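Local atomic coordinates of carboxypeptidase 1 (Deinococcus radiodurans str. R1, PDB entry 5GIV), a protein that probably removes amino acids one after another from the C-terminus of peptides, with broad specificity except for proline, as a zinc-dependent M32 metallocarboxypeptidase. Residues G289-A292 against G293-E296; G417-Q420 against G421-I424; T332-E335 against M336-V340. All blocks are in the same frame, centred on the assembly; numbering follows the deposited sequence.

Overall arrangement
Contacts 1 and 2 lie near the middle of the chain, their centres about 10 Å apart, and each covers the first turn of a helix: helix 292-306 in contact 1, helix 420-439 in contact 2. They touch each other: Glu296 packs on Tyr422 and Gly421 near the zinc ion, and Gly293 on Ile424. Contact 3 spans the short helix 333-339, about 31 and 30 Å from contacts 1 and 2, between centres, and far from the metal. Contact 1 joins a serine cap to metal coordination, and contact 2, the most buried, relies on aromatic packing, an amide and a water. In contact 3 a capping box starts a partly exposed turn that also carries a glutamate-arginine salt bridge.

Contact 1: G289-A292 against G293-E296; sequences GVSA and GVHE. With ZN (zinc ion), chain G.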
loop_
_atom_site.group_PDB
_atom_site.type_symbol
_atom_site.label_atom_id
_atom_site.label_comp_id
_atom_site.label_asym_id
_atom_site.label_seq_id
_atom_site.Cartn_x
_atom_site.Cartn_y
_atom_site.Cartn_z
ATOM N N GLY A 289 17.148 2.456 13.507
ATOM C CA GLY A 289 17.747 1.641 14.551
ATOM C C GLY A 289 19.211 1.338 14.287
ATOM O O GLY A 289 19.670 1.308 13.143
ATOM N N VAL A 290 19.942 1.072 15.368
ATOM C CA VAL A 290 21.401 0.996 15.305
ATOM C C VAL A 290 21.925 -0.412 15.002
ATOM O O VAL A 290 23.006 -0.547 14.420
ATOM C CB VAL A 290 22.009 1.537 16.618
ATOM C CG1 VAL A 290 21.804 0.548 17.762
ATOM C CG2 VAL A 290 23.484 1.852 16.443
ATOM N N SER A 291 21.190 -1.467 15.365
ATOM C CA SER A 291 21.687 -2.828 15.166
ATOM C C SER A 291 20.543 -3.822 15.350
ATOM O O SER A 291 19.484 -3.494 15.890
ATOM C CB SER A 291 22.814 -3.166 16.139
ATOM O OG SER A 291 22.316 -3.218 17.464
ATOM N N ALA A 292 20.779 -5.055 14.903
ATOM C CA ALA A 292 19.760 -6.084 15.062
ATOM C C ALA A 292 19.514 -6.381 16.532
ATOM O O ALA A 292 18.363 -6.522 16.960
ATOM C CB ALA A 292 20.167 -7.360 14.322
ATOM N N GLY A 293 20.586 -6.487 17.318
ATOM C CA GLY A 293 20.427 -6.822 18.725
ATOM C C GLY A 293 19.701 -5.743 19.503
ATOM O O GLY A 293 18.816 -6.034 20.311
ATOM N N VAL A 294 20.049 -4.479 19.263
ATOM C CA VAL A 294 19.345 -3.405 19.948
ATOM C C VAL A 294 17.885 -3.386 19.518
ATOM O O VAL A 294 16.983 -3.217 20.348
ATOM C CB VAL A 294 20.034 -2.048 19.694
ATOM C CG1 VAL A 294 19.199 -0.919 20.273
ATOM C CG2 VAL A 294 21.405 -2.034 20.309
ATOM N N HIS A 295 17.623 -3.590 18.225
ATOM C CA HIS A 295 16.239 -3.591 17.756
ATOM C C HIS A 295 15.430 -4.690 18.435
ATOM O O HIS A 295 14.379 -4.430 19.032
ATOM C CB HIS A 295 16.189 -3.741 16.236
ATOM C CG HIS A 295 15.319 -2.722 15.577
ATOM N ND1 HIS A 295 13.969 -2.624 15.832
ATOM C CD2 HIS A 295 15.619 -1.709 14.729
ATOM C CE1 HIS A 295 13.469 -1.607 15.153
ATOM N NE2 HIS A 295 14.448 -1.039 14.470
ATOM N N GLU A 296 15.929 -5.926 18.391
ATOM C CA GLU A 296 15.233 -7.035 19.028
ATOM C C GLU A 296 15.177 -6.888 20.544
ATOM O O GLU A 296 14.341 -7.532 21.189
ATOM C CB GLU A 296 15.907 -8.354 18.666
ATOM C CG GLU A 296 15.139 -9.579 19.127
ATOM C CD GLU A 296 13.918 -9.867 18.264
ATOM O OE1 GLU A 296 13.396 -10.997 18.345
ATOM O OE2 GLU A 296 13.481 -8.967 17.511
HETATM ZN ZN ZN G . 11.793 -9.208 16.156
HETATM O O HOH W 1 11.806 -11.247 16.241
HETATM O O HOH W 2 10.363 -9.384 14.225
HETATM O O HOH W 3 12.792 -8.801 13.965
#
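Ser291 begins helix 292-306 by turning its hydroxyl onto the first turn: OG accepts the backbone N-H of Val294 at 3.2 Å in a nearly straight bond (163°), which makes it the N-cap. With chi1 at 67°, OG sits between the backbone N and the carbonyl carbon of its own residue, folded back over the helix start, and there it also meets CG2 of Val294 at 3.2 Å. That methyl is shared with Val290, whose CG1 comes to 3.6 Å from it as the two side chains cross obliquely. Leu475 of helix 472-480 packs against both valines. The backbone carries on the turn, with His295 N bonded to Ser291 O and Glu296 N to Ala292 O, the latter at 2.9 Å. This capped turn presents the third protein ligand of a zinc site in which an HExxH helix supplies His266 and His270, the gluzincin layout of clan MA peptidases. Glu296 CG points anti to the backbone N (chi1 -172°), and a bend at chi2 carries the carboxylate to the metal. OE2 binds zinc at 2.2 Å. OE1 stays 3.2 Å from the ion and instead accepts a hydrogen bond from water 1, itself a zinc ligand at 2.0 Å, so one oxygen binds the metal directly and the other holds a water of its coordination shell. Farther out, His295 lies in the second shell. Its ND1 is hydrogen-bonded to ND1 of His270 and its NE2 to Glu274, and its ring meets that of Tyr273, an arrangement that ties the zinc-binding imidazole to helix 292-306. Glu274 also accepts from the backbone N of Gly289, whose CA lies 4.0 Å from CD2 of His295.

Contact 2: G417-Q420 against G421-I424; sequences GSFQ and GYTI
Gly421 N lies against CG of Gln420 at 3.4 Å in the first turn of helix 420-439, a helix of the predominantly helical M32 fold that runs beside the metal site. The same N-H donates to water 4 at 2.9 Å, and this water donates to Gly417 O, bridging the helix start to the loop before it. Tyr422 comes next. Its N-H bonds to Phe419 O, and its ring turns back alongside Phe419. CG lies beside its own backbone N and anti to the carbonyl carbon (chi1 -61°), which brings CD2 to 3.2 Å from Phe419 O and CE2 to 3.6 Å from CD1 of Phe419. The two rings meet rim to rim with planes at 43°, neither lying over the face of the other. Tyr422 OH is hydrogen-bonded to His409, whose ring also meets Phe419, while Arg349 makes a cation-pi contact with Tyr422 and Arg364 one with Phe419. The tyrosine packs beside the zinc ligand Glu296, its nearest side-chain atom about 5 Å from the metal ion. Thr423 faces helices 357-372 and 169-193, its OG1 bonded to Asn358 and its CB close to Gln420 O. Ile424 completes the turn: its N-H donates to Gln420 O, and CG1 comes to 3.1 Å from that same oxygen. Alongside, the two side chains point the same way, with CD1 of Ile424 3.9 Å from CG of Gln420. A bend at chi2 (-76°) sends the amide of Gln420 back toward the loop, where NE2 donates to Gly417 O at 3.2 Å from above its carbonyl plane.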
loop_
_atom_site.group_PDB
_atom_site.type_symbol
_atom_site.label_atom_id
_atom_site.label_comp_id
_atom_site.label_asym_id
_atom_site.label_seq_id
_atom_site.Cartn_x
_atom_site.Cartn_y
_atom_site.Cartn_z
ATOM N N GLY A 417 25.619 -15.549 10.263
ATOM C CA GLY A 417 25.232 -14.386 11.041
ATOM C C GLY A 417 23.770 -14.021 10.968
ATOM O O GLY A 417 23.417 -12.881 11.254
ATOM N N SER A 418 22.902 -14.974 10.628
ATOM C CA SER A 418 21.490 -14.693 10.393
ATOM C C SER A 418 20.661 -14.631 11.664
ATOM O O SER A 418 19.565 -14.062 11.635
ATOM C CB SER A 418 20.874 -15.770 9.496
ATOM O OG SER A 418 21.690 -16.021 8.376
ATOM N N PHE A 419 21.141 -15.208 12.764
ATOM C CA PHE A 419 20.288 -15.461 13.918
ATOM C C PHE A 419 20.797 -14.928 15.251
ATOM O O PHE A 419 19.979 -14.788 16.169
ATOM C CB PHE A 419 20.038 -16.971 14.071
ATOM C CG PHE A 419 19.208 -17.570 12.963
ATOM C CD1 PHE A 419 17.814 -17.512 13.011
ATOM C CD2 PHE A 419 19.812 -18.188 11.878
ATOM C CE1 PHE A 419 17.046 -18.049 11.997
ATOM C CE2 PHE A 419 19.044 -18.747 10.859
ATOM C CZ PHE A 419 17.656 -18.667 10.918
ATOM N N GLN A 420 22.099 -14.663 15.422
ATOM C CA GLN A 420 22.555 -14.308 16.767
ATOM C C GLN A 420 21.925 -13.008 17.255
ATOM O O GLN A 420 21.809 -12.809 18.466
ATOM C CB GLN A 420 24.089 -14.249 16.851
ATOM C CG GLN A 420 24.722 -13.080 16.182
ATOM C CD GLN A 420 24.731 -13.250 14.702
ATOM O OE1 GLN A 420 24.600 -14.368 14.195
ATOM N NE2 GLN A 420 24.858 -12.145 13.986
ATOM N N GLY A 421 21.503 -12.129 16.344
ATOM C CA GLY A 421 20.811 -10.920 16.763
ATOM C C GLY A 421 19.576 -11.188 17.607
ATOM O O GLY A 421 19.255 -10.409 18.511
ATOM N N TYR A 422 18.860 -12.284 17.330
ATOM C CA TYR A 422 17.689 -12.609 18.137
ATOM C C TYR A 422 18.081 -12.852 19.588
ATOM O O TYR A 422 17.394 -12.404 20.513
ATOM C CB TYR A 422 16.974 -13.838 17.573
ATOM C CG TYR A 422 16.464 -13.670 16.157
ATOM C CD1 TYR A 422 15.416 -12.803 15.874
ATOM C CD2 TYR A 422 17.003 -14.409 15.114
ATOM C CE1 TYR A 422 14.934 -12.651 14.595
ATOM C CE2 TYR A 422 16.533 -14.264 13.826
ATOM C CZ TYR A 422 15.495 -13.382 13.568
ATOM O OH TYR A 422 15.018 -13.230 12.281
ATOM N N THR A 423 19.189 -13.561 19.811
ATOM C CA THR A 423 19.611 -13.844 21.178
ATOM C C THR A 423 20.237 -12.619 21.822
ATOM O O THR A 423 20.030 -12.358 23.012
ATOM C CB THR A 423 20.580 -15.023 21.198
ATOM O OG1 THR A 423 19.857 -16.228 20.931
ATOM C CG2 THR A 423 21.280 -15.135 22.549
ATOM N N ILE A 424 20.987 -11.852 21.041
ATOM C CA ILE A 424 21.502 -10.585 21.532
ATOM C C ILE A 424 20.357 -9.696 21.992
ATOM O O ILE A 424 20.439 -9.048 23.036
ATOM C CB ILE A 424 22.373 -9.926 20.443
ATOM C CG1 ILE A 424 23.544 -10.849 20.100
ATOM C CG2 ILE A 424 22.860 -8.554 20.885
ATOM C CD1 ILE A 424 24.371 -10.369 18.934
HETATM O O HOH W 4 21.687 -11.787 13.436
#

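Contact 3: T332-E335 against M336-V340; sequences TEEE and MYRAV
Glu334 OE1 is paired with two arginines, in salt bridges to Arg338, one turn along the same helix, and to Arg310 of helix 310-323. The hydrogen bond from NH1 of Arg338 to this oxygen is doubtful in detail, being weak, bent to 115°, and unusually short. The oxygen lies at the edge of the guanidinium near its plane, while the carboxylate itself is turned 63° from that plane. Glu334 CG is anti to the backbone N (chi1 175°), and the bend at chi2 brings the carboxylate back toward Arg338. Beside it, OE2 passes 3.9 Å from CD2 of Tyr337, the two side chains pointing the same way. At the start of the helix, Thr332 and Glu335 form a capping box. OG1 of Thr332 accepts from Glu335 N at 2.9 Å, and OE1 of Glu335 in turn accepts from Thr332 N, also at 2.9 Å, through its anti lone pair. Backbone bonds follow in the usual i to i+4 pattern, from Met336 N to Thr332 O through to Ala339 N to Glu335 O at 2.9 Å. Met336 packs on Trp320 of helix 310-323 and, with Ala339, on Phe200 of a loop, while Tyr337 and Arg338 rest on Leu500 of helix 487-501, so that helix 333-339 packs against both of these longer helices.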
loop_
_atom_site.group_PDB
_atom_site.type_symbol
_atom_site.label_atom_id
_atom_site.label_comp_id
_atom_site.label_asym_id
_atom_site.label_seq_id
_atom_site.Cartn_x
_atom_site.Cartn_y
_atom_site.Cartn_z
ATOM N N THR A 332 -8.748 -17.360 36.793
ATOM C CA THR A 332 -8.349 -16.196 37.563
ATOM C C THR A 332 -7.370 -15.340 36.768
ATOM O O THR A 332 -6.830 -15.745 35.735
ATOM C CB THR A 332 -7.706 -16.609 38.883
ATOM O OG1 THR A 332 -6.425 -17.195 38.621
ATOM C CG2 THR A 332 -8.587 -17.613 39.639
ATOM N N GLU A 333 -7.175 -14.117 37.246
ATOM C CA GLU A 333 -6.135 -13.281 36.678
ATOM C C GLU A 333 -4.768 -13.948 36.809
ATOM O O GLU A 333 -3.958 -13.907 35.879
ATOM C CB GLU A 333 -6.157 -11.914 37.353
ATOM C CG GLU A 333 -4.916 -11.109 37.129
ATOM C CD GLU A 333 -4.885 -9.865 37.976
ATOM O OE1 GLU A 333 -5.935 -9.193 38.095
ATOM O OE2 GLU A 333 -3.811 -9.581 38.540
ATOM N N GLU A 334 -4.497 -14.579 37.953
ATOM C CA GLU A 334 -3.212 -15.249 38.142
ATOM C C GLU A 334 -3.032 -16.403 37.159
ATOM O O GLU A 334 -1.906 -16.699 36.746
ATOM C CB GLU A 334 -3.080 -15.729 39.594
ATOM C CG GLU A 334 -1.833 -16.566 39.924
ATOM C CD GLU A 334 -0.510 -15.780 39.877
ATOM O OE1 GLU A 334 0.566 -16.416 40.004
ATOM O OE2 GLU A 334 -0.535 -14.531 39.726
ATOM N N GLU A 335 -4.119 -17.084 36.793
ATOM C CA GLU A 335 -3.985 -18.198 35.867
ATOM C C GLU A 335 -3.647 -17.714 34.459
ATOM O O GLU A 335 -2.850 -18.340 33.756
ATOM C CB GLU A 335 -5.259 -19.038 35.878
ATOM C CG GLU A 335 -5.388 -19.865 37.140
ATOM C CD GLU A 335 -6.673 -20.649 37.205
ATOM O OE1 GLU A 335 -7.747 -20.058 36.986
ATOM O OE2 GLU A 335 -6.603 -21.851 37.510
ATOM N N MET A 336 -4.213 -16.582 34.046
ATOM C CA MET A 336 -3.866 -16.027 32.748
ATOM C C MET A 336 -2.404 -15.600 32.714
ATOM O O MET A 336 -1.722 -15.792 31.698
ATOM C CB MET A 336 -4.788 -14.859 32.411
ATOM C CG MET A 336 -4.480 -14.203 31.080
ATOM S SD MET A 336 -4.725 -15.333 29.697
ATOM C CE MET A 336 -6.451 -15.694 29.879
ATOM N N TYR A 337 -1.897 -15.038 33.820
ATOM C CA TYR A 337 -0.479 -14.693 33.878
ATOM C C TYR A 337 0.403 -15.931 33.770
ATOM O O TYR A 337 1.440 -15.904 33.095
ATOM C CB TYR A 337 -0.161 -13.926 35.162
ATOM C CG TYR A 337 1.308 -13.961 35.525
ATOM C CD1 TYR A 337 2.236 -13.204 34.832
ATOM C CD2 TYR A 337 1.765 -14.769 36.561
ATOM C CE1 TYR A 337 3.580 -13.246 35.158
ATOM C CE2 TYR A 337 3.104 -14.815 36.901
ATOM C CZ TYR A 337 4.006 -14.055 36.201
ATOM O OH TYR A 337 5.338 -14.108 36.543
ATOM N N ARG A 338 0.027 -17.021 34.432
ATOM C CA ARG A 338 0.865 -18.211 34.345
ATOM C C ARG A 338 0.777 -18.854 32.967
ATOM O O ARG A 338 1.768 -19.408 32.481
ATOM C CB ARG A 338 0.480 -19.217 35.426
ATOM C CG ARG A 338 0.544 -18.656 36.830
ATOM C CD ARG A 338 -0.073 -19.626 37.830
ATOM N NE ARG A 338 0.947 -20.389 38.538
ATOM C CZ ARG A 338 1.470 -20.011 39.698
ATOM N NH1 ARG A 338 1.052 -18.886 40.277
ATOM N NH2 ARG A 338 2.404 -20.754 40.286
ATOM N N ALA A 339 -0.386 -18.773 32.320
ATOM C CA ALA A 339 -0.579 -19.469 31.058
ATOM C C ALA A 339 0.241 -18.870 29.924
ATOM O O ALA A 339 0.552 -19.579 28.960
ATOM C CB ALA A 339 -2.057 -19.465 30.687
ATOM N N VAL A 340 0.611 -17.588 30.014
ATOM C CA VAL A 340 1.424 -16.965 28.976
ATOM C C VAL A 340 2.908 -17.216 29.195
ATOM O O VAL A 340 3.734 -16.659 28.461
ATOM C CB VAL A 340 1.173 -15.443 28.859
ATOM C CG1 VAL A 340 -0.326 -15.131 28.752
ATOM C CG2 VAL A 340 1.849 -14.674 29.985
#